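Local atomic coordinates of glycogen synthase (Cyanobacterium sp. CLg1, PDB entry 6GNF), a protein that belongs to the bacterial glycogen and starch synthase family and has a two-domain GT-B glycosyltransferase fold. Residues Ala32-Thr37 / Asp66-Ala71; Phe92-Tyr95 / Asp100-Trp103; Ile77-Tyr82 / Lys86-Tyr91. All coordinates share one frame; numbering follows the deposited sequence.

The three contacts lie in one region of the starch synthase catalytic domain, on the same side of the chain's centre. Along the chain contact 1 closes first, then contact 3, then contact 2. Contacts 2 and 3 share strand 85-96 of the mixed sheet. It pairs with 72-82 in contact 3, at the sheet's outer edge, and with 99-105 in contact 2. Their centres are about 17 Å apart. Contact 1 joins two loops of this domain, and its centre is about 10 Å from that of contact 2, which it touches. Contacts 1 and 3 are about 21 Å apart between centres. The set therefore runs from the ligand-binding loop, through the hairpin of strands 85-96 and 99-105, to edge strand 72-82.

Contact 1: residues Ala32-Thr37 / Asp66-Ala71; sequences APYSKT and DQYEDA. With GLC (alpha-D-glucopyranose), chain D; SO4 (sulfate ion), chain G.
Two loops meet without regular pairing, closest at Tyr34 and Tyr68, whose CA atoms are 7.3 Å apart; a type I beta turn runs from Tyr68 to Ala71. Tyr34 has the largest share of the contact. Its ring edge faces the Tyr68 ring in an edge-to-face pair, with centroids 5.3 Å apart and planes at 69°. Tyr34 CB adds a CH-pi contact over the same ring, 4.1 Å from its centroid. The opposite face of Tyr68 is covered by Asp66 O. At the far end of Tyr34, OH donates to Asp70 OD2 at 2.8 Å. This bond uses the syn lone pair of the carboxylate, which reaches the ring at its edge. Asp70 CG sits between its backbone N and carbonyl carbon (chi1 62°), which turns the carboxylate toward Tyr34. One water also joins the loops. It donates to Tyr34 O and Asp66 OD2, and Tyr68 OH donates to the water oxygen at 2.6 Å. Trp103 meets both tyrosine rings from the neighbouring sheet. In the same loop as Tyr34, Lys36 touches ADP, and Thr37 OG1 accepts a 2.7 Å hydrogen bond from glucose O6. Tyr34 is thus held at both ends, by the water at its carbonyl and by Asp70 at its hydroxyl, so the contact ties the ligand-binding loop to the loop before strand 72-82.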
loop_
_atom_site.group_PDB
_atom_site.type_symbol
_atom_site.label_atom_id
_atom_site.label_comp_id
_atom_site.label_asym_id
_atom_site.label_seq_id
_atom_site.Cartn_x
_atom_site.Cartn_y
_atom_site.Cartn_z
ATOM N N ALA A 32 -5.713 -5.605 6.831
ATOM C CA ALA A 32 -6.637 -6.459 6.094
ATOM C C ALA A 32 -6.945 -7.692 6.932
ATOM O O ALA A 32 -6.109 -8.129 7.715
ATOM C CB ALA A 32 -6.036 -6.877 4.754
ATOM N N PRO A 33 -8.156 -8.258 6.780
ATOM C CA PRO A 33 -9.252 -7.813 5.923
ATOM C C PRO A 33 -10.203 -6.826 6.614
ATOM O O PRO A 33 -11.202 -6.434 6.050
ATOM C CB PRO A 33 -9.976 -9.120 5.603
ATOM C CG PRO A 33 -9.786 -9.952 6.834
ATOM C CD PRO A 33 -8.494 -9.511 7.477
ATOM N N TYR A 34 -9.839 -6.336 7.787
ATOM C CA TYR A 34 -10.733 -5.495 8.581
ATOM C C TYR A 34 -10.813 -4.096 7.960
ATOM O O TYR A 34 -11.882 -3.507 7.820
ATOM C CB TYR A 34 -10.176 -5.369 9.997
ATOM C CG TYR A 34 -9.978 -6.684 10.726
ATOM C CD1 TYR A 34 -11.003 -7.221 11.509
ATOM C CD2 TYR A 34 -8.768 -7.383 10.654
ATOM C CE1 TYR A 34 -10.835 -8.415 12.188
ATOM C CE2 TYR A 34 -8.594 -8.578 11.327
ATOM C CZ TYR A 34 -9.629 -9.094 12.096
ATOM O OH TYR A 34 -9.501 -10.282 12.795
ATOM N N SER A 35 -9.641 -3.554 7.643
ATOM C CA SER A 35 -9.536 -2.240 7.059
ATOM C C SER A 35 -8.459 -2.267 5.971
ATOM O O SER A 35 -7.370 -2.796 6.193
ATOM C CB SER A 35 -9.183 -1.234 8.169
ATOM O OG SER A 35 -8.010 -1.604 8.872
ATOM N N LYS A 36 -8.733 -1.649 4.829
ATOM C CA LYS A 36 -7.867 -1.758 3.665
ATOM C C LYS A 36 -8.340 -0.819 2.570
ATOM O O LYS A 36 -9.517 -0.805 2.240
ATOM C CB LYS A 36 -7.917 -3.187 3.141
ATOM C CG LYS A 36 -7.254 -3.419 1.774
ATOM C CD LYS A 36 -6.777 -4.866 1.597
ATOM C CE LYS A 36 -7.143 -5.490 0.250
ATOM N NZ LYS A 36 -6.434 -4.871 -0.902
ATOM N N THR A 37 -7.411 -0.033 2.032
ATOM C CA THR A 37 -7.643 0.859 0.886
ATOM C C THR A 37 -6.652 0.479 -0.231
ATOM O O THR A 37 -6.628 1.096 -1.298
ATOM C CB THR A 37 -7.403 2.343 1.267
ATOM O OG1 THR A 37 -5.995 2.590 1.492
ATOM C CG2 THR A 37 -8.217 2.746 2.500
ATOM N N ASP A 66 -14.735 0.121 12.412
ATOM C CA ASP A 66 -16.024 -0.565 12.470
ATOM C C ASP A 66 -16.106 -1.465 13.686
ATOM O O ASP A 66 -15.110 -1.724 14.346
ATOM C CB ASP A 66 -16.236 -1.399 11.201
ATOM C CG ASP A 66 -16.487 -0.538 9.978
ATOM O OD1 ASP A 66 -17.679 -0.249 9.738
ATOM O OD2 ASP A 66 -15.521 -0.107 9.302
ATOM N N GLN A 67 -17.311 -1.932 13.981
ATOM C CA GLN A 67 -17.521 -2.823 15.103
ATOM C C GLN A 67 -17.214 -4.253 14.690
ATOM O O GLN A 67 -18.128 -5.032 14.459
ATOM C CB GLN A 67 -18.956 -2.684 15.606
ATOM C CG GLN A 67 -19.268 -1.274 16.063
ATOM C CD GLN A 67 -20.620 -1.163 16.723
ATOM O OE1 GLN A 67 -21.632 -1.516 16.135
ATOM N NE2 GLN A 67 -20.644 -0.655 17.955
ATOM N N TYR A 68 -15.930 -4.599 14.637
ATOM C CA TYR A 68 -15.502 -5.901 14.119
ATOM C C TYR A 68 -16.046 -7.009 14.998
ATOM O O TYR A 68 -15.891 -6.957 16.215
ATOM C CB TYR A 68 -13.979 -5.984 14.049
ATOM C CG TYR A 68 -13.354 -4.812 13.324
ATOM C CD1 TYR A 68 -13.752 -4.482 12.038
ATOM C CD2 TYR A 68 -12.373 -4.031 13.929
ATOM C CE1 TYR A 68 -13.187 -3.411 11.364
ATOM C CE2 TYR A 68 -11.809 -2.958 13.266
ATOM C CZ TYR A 68 -12.218 -2.652 11.982
ATOM O OH TYR A 68 -11.642 -1.577 11.337
ATOM N N GLU A 69 -16.670 -8.005 14.378
ATOM C CA GLU A 69 -17.431 -9.020 15.115
ATOM C C GLU A 69 -16.592 -9.915 16.016
ATOM O O GLU A 69 -17.056 -10.332 17.065
ATOM C CB GLU A 69 -18.227 -9.898 14.150
ATOM C CG GLU A 69 -19.418 -9.186 13.529
ATOM C CD GLU A 69 -20.486 -10.144 13.043
ATOM O OE1 GLU A 69 -21.601 -10.135 13.612
ATOM O OE2 GLU A 69 -20.211 -10.916 12.099
ATOM N N ASP A 70 -15.353 -10.182 15.622
ATOM C CA ASP A 70 -14.484 -11.078 16.380
ATOM C C ASP A 70 -13.667 -10.365 17.475
ATOM O O ASP A 70 -12.825 -10.990 18.119
ATOM C CB ASP A 70 -13.543 -11.836 15.430
ATOM C CG ASP A 70 -12.607 -10.917 14.660
ATOM O OD1 ASP A 70 -12.820 -9.692 14.708
ATOM O OD2 ASP A 70 -11.718 -11.437 13.947
ATOM N N ALA A 71 -13.930 -9.080 17.706
ATOM C CA ALA A 71 -13.141 -8.293 18.641
ATOM C C ALA A 71 -13.923 -7.976 19.904
ATOM O O ALA A 71 -14.981 -7.373 19.837
ATOM C CB ALA A 71 -12.703 -6.995 17.987
HETATM C C1 GLC D . -4.629 9.110 1.559
HETATM C C2 GLC D . -3.679 8.739 2.709
HETATM C C3 GLC D . -2.606 7.781 2.198
HETATM C C4 GLC D . -3.261 6.560 1.559
HETATM C C5 GLC D . -4.157 7.032 0.406
HETATM C C6 GLC D . -4.822 5.891 -0.379
HETATM O O2 GLC D . -3.040 9.902 3.247
HETATM O O3 GLC D . -1.723 7.380 3.245
HETATM O O4 GLC D . -2.218 5.687 1.110
HETATM O O5 GLC D . -5.153 7.924 0.935
HETATM O O6 GLC D . -5.698 5.103 0.444
HETATM S S SO4 G . -19.667 -0.650 21.197
HETATM O O1 SO4 G . -19.302 -0.338 22.603
HETATM O O2 SO4 G . -19.101 0.341 20.246
HETATM O O3 SO4 G . -21.142 -0.609 21.089
HETATM O O4 SO4 G . -19.182 -2.004 20.845
HETATM O O HOH W 1 -12.572 -0.992 8.964
#

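Contact 2: residues Phe92-Tyr95 / Asp100-Trp103; sequences FHSY and DHIW
His93 CG lies anti to the backbone N (chi1 -179°), while Asp100 CG is anti to its carbonyl carbon, and these turns bring the imidazole and carboxylate together across the strands. His93 NE2 donates to Asp100 OD1 at 2.6 Å. The bond is bent, with an N-H...acceptor angle of 143°. OD1 uses its anti lone pair and lies in the imidazole plane. The ring and carboxylate planes are 39° apart. OD1 also accepts from the backbone N of Gly153, and it meets the edge of the Tyr95 ring, 3.2 Å from CD2. Ile102 lies on this face too. Its CD1 covers one face of the His93 ring, 3.5 Å from CD2.

Phe92, Ser94, His101 and Trp103 occupy the other face. The indole NE1 of Trp103 donates to Ser94 OG at 3.1 Å, with OG close to the indole plane. The bond crosses the pairing diagonally, since Ser94 is paired with His101. His101 ND1 turns to Thr60 OG1 on strand 57-63. Between the two faces runs the antiparallel ladder of a beta hairpin. Phe92 with Trp103 and Ser94 with His101 are hydrogen-bonded pairs. Each has two backbone bonds, as in Ser94 N to His101 O at 2.8 Å. His93 with Ile102 and Tyr95 with Asp100 are non-hydrogen-bonded pairs.

Most of the contact is buried. Asp100 OD1, His101 ND1 and Trp103 NE1 each have a hydrogen-bond partner, here or in a neighbouring part of the chain. Two N-H donors grip Asp100 OD1, which would be expected to favour the ionised carboxylate. The imidazole in turn is fixed by this bond at its edge and packed by Ile102 CD1 over one face.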
loop_
_atom_site.group_PDB
_atom_site.type_symbol
_atom_site.label_atom_id
_atom_site.label_comp_id
_atom_site.label_asym_id
_atom_site.label_seq_id
_atom_site.Cartn_x
_atom_site.Cartn_y
_atom_site.Cartn_z
ATOM N N PHE A 92 -10.159 -2.664 21.974
ATOM C CA PHE A 92 -10.802 -3.917 21.629
ATOM C C PHE A 92 -9.714 -4.838 21.105
ATOM O O PHE A 92 -8.656 -4.373 20.686
ATOM C CB PHE A 92 -11.893 -3.698 20.584
ATOM C CG PHE A 92 -13.152 -3.099 21.141
ATOM C CD1 PHE A 92 -13.160 -1.797 21.616
ATOM C CD2 PHE A 92 -14.320 -3.829 21.190
ATOM C CE1 PHE A 92 -14.314 -1.235 22.130
ATOM C CE2 PHE A 92 -15.482 -3.281 21.699
ATOM C CZ PHE A 92 -15.478 -1.980 22.174
ATOM N N HIS A 93 -9.992 -6.134 21.108
ATOM C CA HIS A 93 -8.966 -7.144 20.885
ATOM C C HIS A 93 -9.541 -8.325 20.127
ATOM O O HIS A 93 -10.581 -8.836 20.500
ATOM C CB HIS A 93 -8.411 -7.584 22.246
ATOM C CG HIS A 93 -7.317 -8.601 22.166
ATOM N ND1 HIS A 93 -6.895 -9.317 23.262
ATOM C CD2 HIS A 93 -6.560 -9.030 21.129
ATOM C CE1 HIS A 93 -5.931 -10.147 22.902
ATOM N NE2 HIS A 93 -5.709 -9.993 21.614
ATOM N N SER A 94 -8.897 -8.696 19.025
ATOM C CA SER A 94 -9.182 -9.963 18.358
ATOM C C SER A 94 -7.896 -10.750 18.163
ATOM O O SER A 94 -6.806 -10.184 18.243
ATOM C CB SER A 94 -9.941 -9.769 17.037
ATOM O OG SER A 94 -9.292 -8.886 16.148
ATOM N N TYR A 95 -8.038 -12.064 18.002
ATOM C CA TYR A 95 -6.895 -12.962 17.925
ATOM C C TYR A 95 -7.093 -13.929 16.787
ATOM O O TYR A 95 -8.125 -14.570 16.680
ATOM C CB TYR A 95 -6.666 -13.651 19.278
ATOM C CG TYR A 95 -5.448 -14.543 19.306
ATOM C CD1 TYR A 95 -5.507 -15.833 18.812
ATOM C CD2 TYR A 95 -4.223 -14.081 19.780
ATOM C CE1 TYR A 95 -4.388 -16.649 18.810
ATOM C CE2 TYR A 95 -3.110 -14.898 19.799
ATOM C CZ TYR A 95 -3.211 -16.190 19.345
ATOM O OH TYR A 95 -2.115 -17.020 19.291
ATOM N N ASP A 100 -2.260 -11.054 17.512
ATOM C CA ASP A 100 -3.186 -10.196 18.247
ATOM C C ASP A 100 -3.451 -8.923 17.463
ATOM O O ASP A 100 -2.527 -8.219 17.071
ATOM C CB ASP A 100 -2.605 -9.808 19.604
ATOM C CG ASP A 100 -2.461 -10.995 20.526
ATOM O OD1 ASP A 100 -3.469 -11.340 21.196
ATOM O OD2 ASP A 100 -1.400 -11.647 20.572
ATOM N N HIS A 101 -4.727 -8.611 17.262
ATOM C CA HIS A 101 -5.119 -7.358 16.637
ATOM C C HIS A 101 -5.793 -6.522 17.697
ATOM O O HIS A 101 -6.769 -6.945 18.317
ATOM C CB HIS A 101 -6.065 -7.620 15.474
ATOM C CG HIS A 101 -5.491 -8.540 14.449
ATOM N ND1 HIS A 101 -4.368 -8.225 13.717
ATOM C CD2 HIS A 101 -5.868 -9.773 14.052
ATOM C CE1 HIS A 101 -4.088 -9.225 12.900
ATOM N NE2 HIS A 101 -4.980 -10.176 13.084
ATOM N N ILE A 102 -5.180 -5.386 17.999
ATOM C CA ILE A 102 -5.699 -4.460 18.979
ATOM C C ILE A 102 -6.299 -3.289 18.222
ATOM O O ILE A 102 -5.669 -2.722 17.323
ATOM C CB ILE A 102 -4.581 -3.933 19.898
ATOM C CG1 ILE A 102 -3.735 -5.087 20.463
ATOM C CG2 ILE A 102 -5.162 -3.063 21.002
ATOM C CD1 ILE A 102 -4.532 -6.148 21.154
ATOM N N TRP A 103 -7.507 -2.903 18.605
ATOM C CA TRP A 103 -8.218 -1.838 17.924
ATOM C C TRP A 103 -8.502 -0.698 18.881
ATOM O O TRP A 103 -9.106 -0.881 19.939
ATOM C CB TRP A 103 -9.535 -2.362 17.385
ATOM C CG TRP A 103 -9.410 -3.632 16.624
ATOM C CD1 TRP A 103 -9.797 -4.864 17.037
ATOM C CD2 TRP A 103 -8.864 -3.800 15.310
ATOM N NE1 TRP A 103 -9.540 -5.794 16.062
ATOM C CE2 TRP A 103 -8.981 -5.167 14.987
ATOM C CE3 TRP A 103 -8.314 -2.930 14.369
ATOM C CZ2 TRP A 103 -8.548 -5.691 13.780
ATOM C CZ3 TRP A 103 -7.877 -3.454 13.148
ATOM C CH2 TRP A 103 -7.994 -4.822 12.868
#

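Contact 3: residues Ile77-Tyr82 / Lys86-Tyr91; sequences IQPVNY and KTNVRY. With SO4 (sulfate ion), chain G.
Strands 72-82 and 85-96 form an antiparallel beta hairpin at the outer edge of the mixed sheet. Within it, Thr87, Val80 and Ile77 have the most surface buried. Val80 and Thr87 are a hydrogen-bonded pair. Thr87 N donates to Val80 O at 2.8 Å, nearly in line with the carbonyl bond, and Val80 N returns a bond to Thr87 O. The neighbouring hydrogen-bonded pair, Gln78 with Val89, is joined by two more backbone bonds.

Val80 points into the face shared with Gln78, Thr87 and Val89. Its CG2 branch, placed between the backbone N and carbonyl carbon, meets Val89 CG1 at 3.7 Å; the two side chains cross at about a right angle. The same CG2 is 4.0 Å from Thr87 CG2. Met138 of helix 132-144 covers both Val80 and Thr87. Thr87 divides its two branches. Its OG1 is anti to the backbone N (chi1 -167°) and bonds to His106 NE2, while CG2 packs against Tyr82 CB at 3.8 Å. The methyl thus stays within the hairpin and the hydroxyl ties it to a loop.

Ile77 lies on the other face, with Pro79, Asn88 and Arg90, and forms a non-hydrogen-bonded pair with Arg90. Its CA approaches Val89 O in a CA-H...O contact. Ile77 CG2 touches the aliphatic part of Arg90 at CG, 4.1 Å away. Beyond that point the guanidinium forms a salt bridge with Asp105. It also meets a sulfate ion at its edge, where Arg90 NH2 donates to sulfate O1 at 3.1 Å.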
loop_
_atom_site.group_PDB
_atom_site.type_symbol
_atom_site.label_atom_id
_atom_site.label_comp_id
_atom_site.label_asym_id
_atom_site.label_seq_id
_atom_site.Cartn_x
_atom_site.Cartn_y
_atom_site.Cartn_z
ATOM N N ILE A 77 -9.115 1.347 29.619
ATOM C CA ILE A 77 -9.209 2.722 29.133
ATOM C C ILE A 77 -7.876 3.407 29.349
ATOM O O ILE A 77 -7.195 3.137 30.329
ATOM C CB ILE A 77 -10.316 3.541 29.824
ATOM C CG1 ILE A 77 -10.004 3.728 31.312
ATOM C CG2 ILE A 77 -11.663 2.873 29.614
ATOM C CD1 ILE A 77 -11.151 4.288 32.119
ATOM N N GLN A 78 -7.475 4.235 28.395
ATOM C CA GLN A 78 -6.201 4.919 28.457
ATOM C C GLN A 78 -6.397 6.392 28.109
ATOM O O GLN A 78 -6.939 6.705 27.059
ATOM C CB GLN A 78 -5.239 4.264 27.470
ATOM C CG GLN A 78 -3.895 4.945 27.325
ATOM C CD GLN A 78 -3.166 5.053 28.648
ATOM O OE1 GLN A 78 -3.363 4.248 29.557
ATOM N NE2 GLN A 78 -2.414 6.126 28.802
ATOM N N PRO A 79 -5.945 7.311 28.989
ATOM C CA PRO A 79 -6.024 8.726 28.623
ATOM C C PRO A 79 -5.029 9.100 27.519
ATOM O O PRO A 79 -3.885 8.656 27.539
ATOM C CB PRO A 79 -5.710 9.464 29.933
ATOM C CG PRO A 79 -5.032 8.471 30.797
ATOM C CD PRO A 79 -5.546 7.125 30.395
ATOM N N VAL A 80 -5.495 9.900 26.560
ATOM C CA VAL A 80 -4.651 10.404 25.480
ATOM C C VAL A 80 -5.144 11.794 25.116
ATOM O O VAL A 80 -6.186 12.224 25.600
ATOM C CB VAL A 80 -4.695 9.505 24.218
ATOM C CG1 VAL A 80 -4.001 8.170 24.462
ATOM C CG2 VAL A 80 -6.124 9.282 23.755
ATOM N N ASN A 81 -4.389 12.472 24.264
ATOM C CA ASN A 81 -4.750 13.805 23.808
ATOM C C ASN A 81 -5.388 13.747 22.435
ATOM O O ASN A 81 -4.938 13.006 21.568
ATOM C CB ASN A 81 -3.511 14.675 23.754
ATOM C CG ASN A 81 -2.861 14.829 25.112
ATOM O OD1 ASN A 81 -3.517 15.212 26.087
ATOM N ND2 ASN A 81 -1.559 14.528 25.183
ATOM N N TYR A 82 -6.501 14.453 22.280
ATOM C CA TYR A 82 -7.089 14.690 20.973
ATOM C C TYR A 82 -6.880 16.164 20.698
ATOM O O TYR A 82 -7.689 16.987 21.093
ATOM C CB TYR A 82 -8.580 14.318 20.950
ATOM C CG TYR A 82 -9.240 14.585 19.614
ATOM C CD1 TYR A 82 -8.985 13.773 18.518
ATOM C CD2 TYR A 82 -10.082 15.672 19.441
ATOM C CE1 TYR A 82 -9.568 14.025 17.291
ATOM C CE2 TYR A 82 -10.666 15.937 18.222
ATOM C CZ TYR A 82 -10.411 15.115 17.152
ATOM O OH TYR A 82 -11.014 15.398 15.952
ATOM N N LYS A 86 -8.114 16.670 26.300
ATOM C CA LYS A 86 -7.826 15.404 26.966
ATOM C C LYS A 86 -9.001 14.460 26.750
ATOM O O LYS A 86 -10.154 14.863 26.885
ATOM C CB LYS A 86 -7.605 15.630 28.471
ATOM C CG LYS A 86 -6.150 15.812 28.896
ATOM C CD LYS A 86 -5.381 16.862 28.089
ATOM C CE LYS A 86 -5.912 18.281 28.268
ATOM N NZ LYS A 86 -5.990 18.706 29.696
ATOM N N THR A 87 -8.719 13.208 26.411
ATOM C CA THR A 87 -9.782 12.236 26.146
ATOM C C THR A 87 -9.300 10.823 26.503
ATOM O O THR A 87 -8.205 10.672 27.021
ATOM C CB THR A 87 -10.255 12.343 24.671
ATOM O OG1 THR A 87 -11.470 11.613 24.500
ATOM C CG2 THR A 87 -9.178 11.838 23.707
ATOM N N ASN A 88 -10.150 9.820 26.290
ATOM C CA ASN A 88 -9.817 8.424 26.580
ATOM C C ASN A 88 -10.063 7.565 25.369
ATOM O O ASN A 88 -10.988 7.813 24.636
ATOM C CB ASN A 88 -10.720 7.873 27.688
ATOM C CG ASN A 88 -10.509 8.559 28.999
ATOM O OD1 ASN A 88 -11.389 9.283 29.453
ATOM N ND2 ASN A 88 -9.337 8.386 29.601
ATOM N N VAL A 89 -9.260 6.528 25.197
ATOM C CA VAL A 89 -9.577 5.477 24.234
ATOM C C VAL A 89 -9.904 4.192 24.993
ATOM O O VAL A 89 -9.521 4.044 26.153
ATOM C CB VAL A 89 -8.438 5.264 23.218
ATOM C CG1 VAL A 89 -8.243 6.524 22.389
ATOM C CG2 VAL A 89 -7.137 4.873 23.902
ATOM N N ARG A 90 -10.719 3.334 24.383
ATOM C CA ARG A 90 -10.900 1.959 24.829
ATOM C C ARG A 90 -10.154 1.075 23.843
ATOM O O ARG A 90 -9.885 1.497 22.722
ATOM C CB ARG A 90 -12.372 1.573 24.846
ATOM C CG ARG A 90 -13.226 2.355 25.830
ATOM C CD ARG A 90 -14.661 1.849 25.839
ATOM N NE ARG A 90 -15.286 1.957 24.521
ATOM C CZ ARG A 90 -16.416 1.343 24.150
ATOM N NH1 ARG A 90 -17.078 0.560 24.992
ATOM N NH2 ARG A 90 -16.887 1.513 22.917
ATOM N N TYR A 91 -9.757 -0.114 24.282
ATOM C CA TYR A 91 -9.077 -1.067 23.420
ATOM C C TYR A 91 -9.948 -2.296 23.233
ATOM O O TYR A 91 -10.488 -2.863 24.189
ATOM C CB TYR A 91 -7.732 -1.482 24.010
ATOM C CG TYR A 91 -6.727 -0.362 24.147
ATOM C CD1 TYR A 91 -6.014 0.106 23.046
ATOM C CD2 TYR A 91 -6.455 0.205 25.389
ATOM C CE1 TYR A 91 -5.077 1.125 23.171
ATOM C CE2 TYR A 91 -5.529 1.235 25.527
ATOM C CZ TYR A 91 -4.837 1.694 24.418
ATOM O OH TYR A 91 -3.901 2.718 24.567
HETATM S S SO4 G . -19.667 -0.650 21.197
HETATM O O1 SO4 G . -19.302 -0.338 22.603
HETATM O O2 SO4 G . -19.101 0.341 20.246
HETATM O O3 SO4 G . -21.142 -0.609 21.089
HETATM O O4 SO4 G . -19.182 -2.004 20.845
#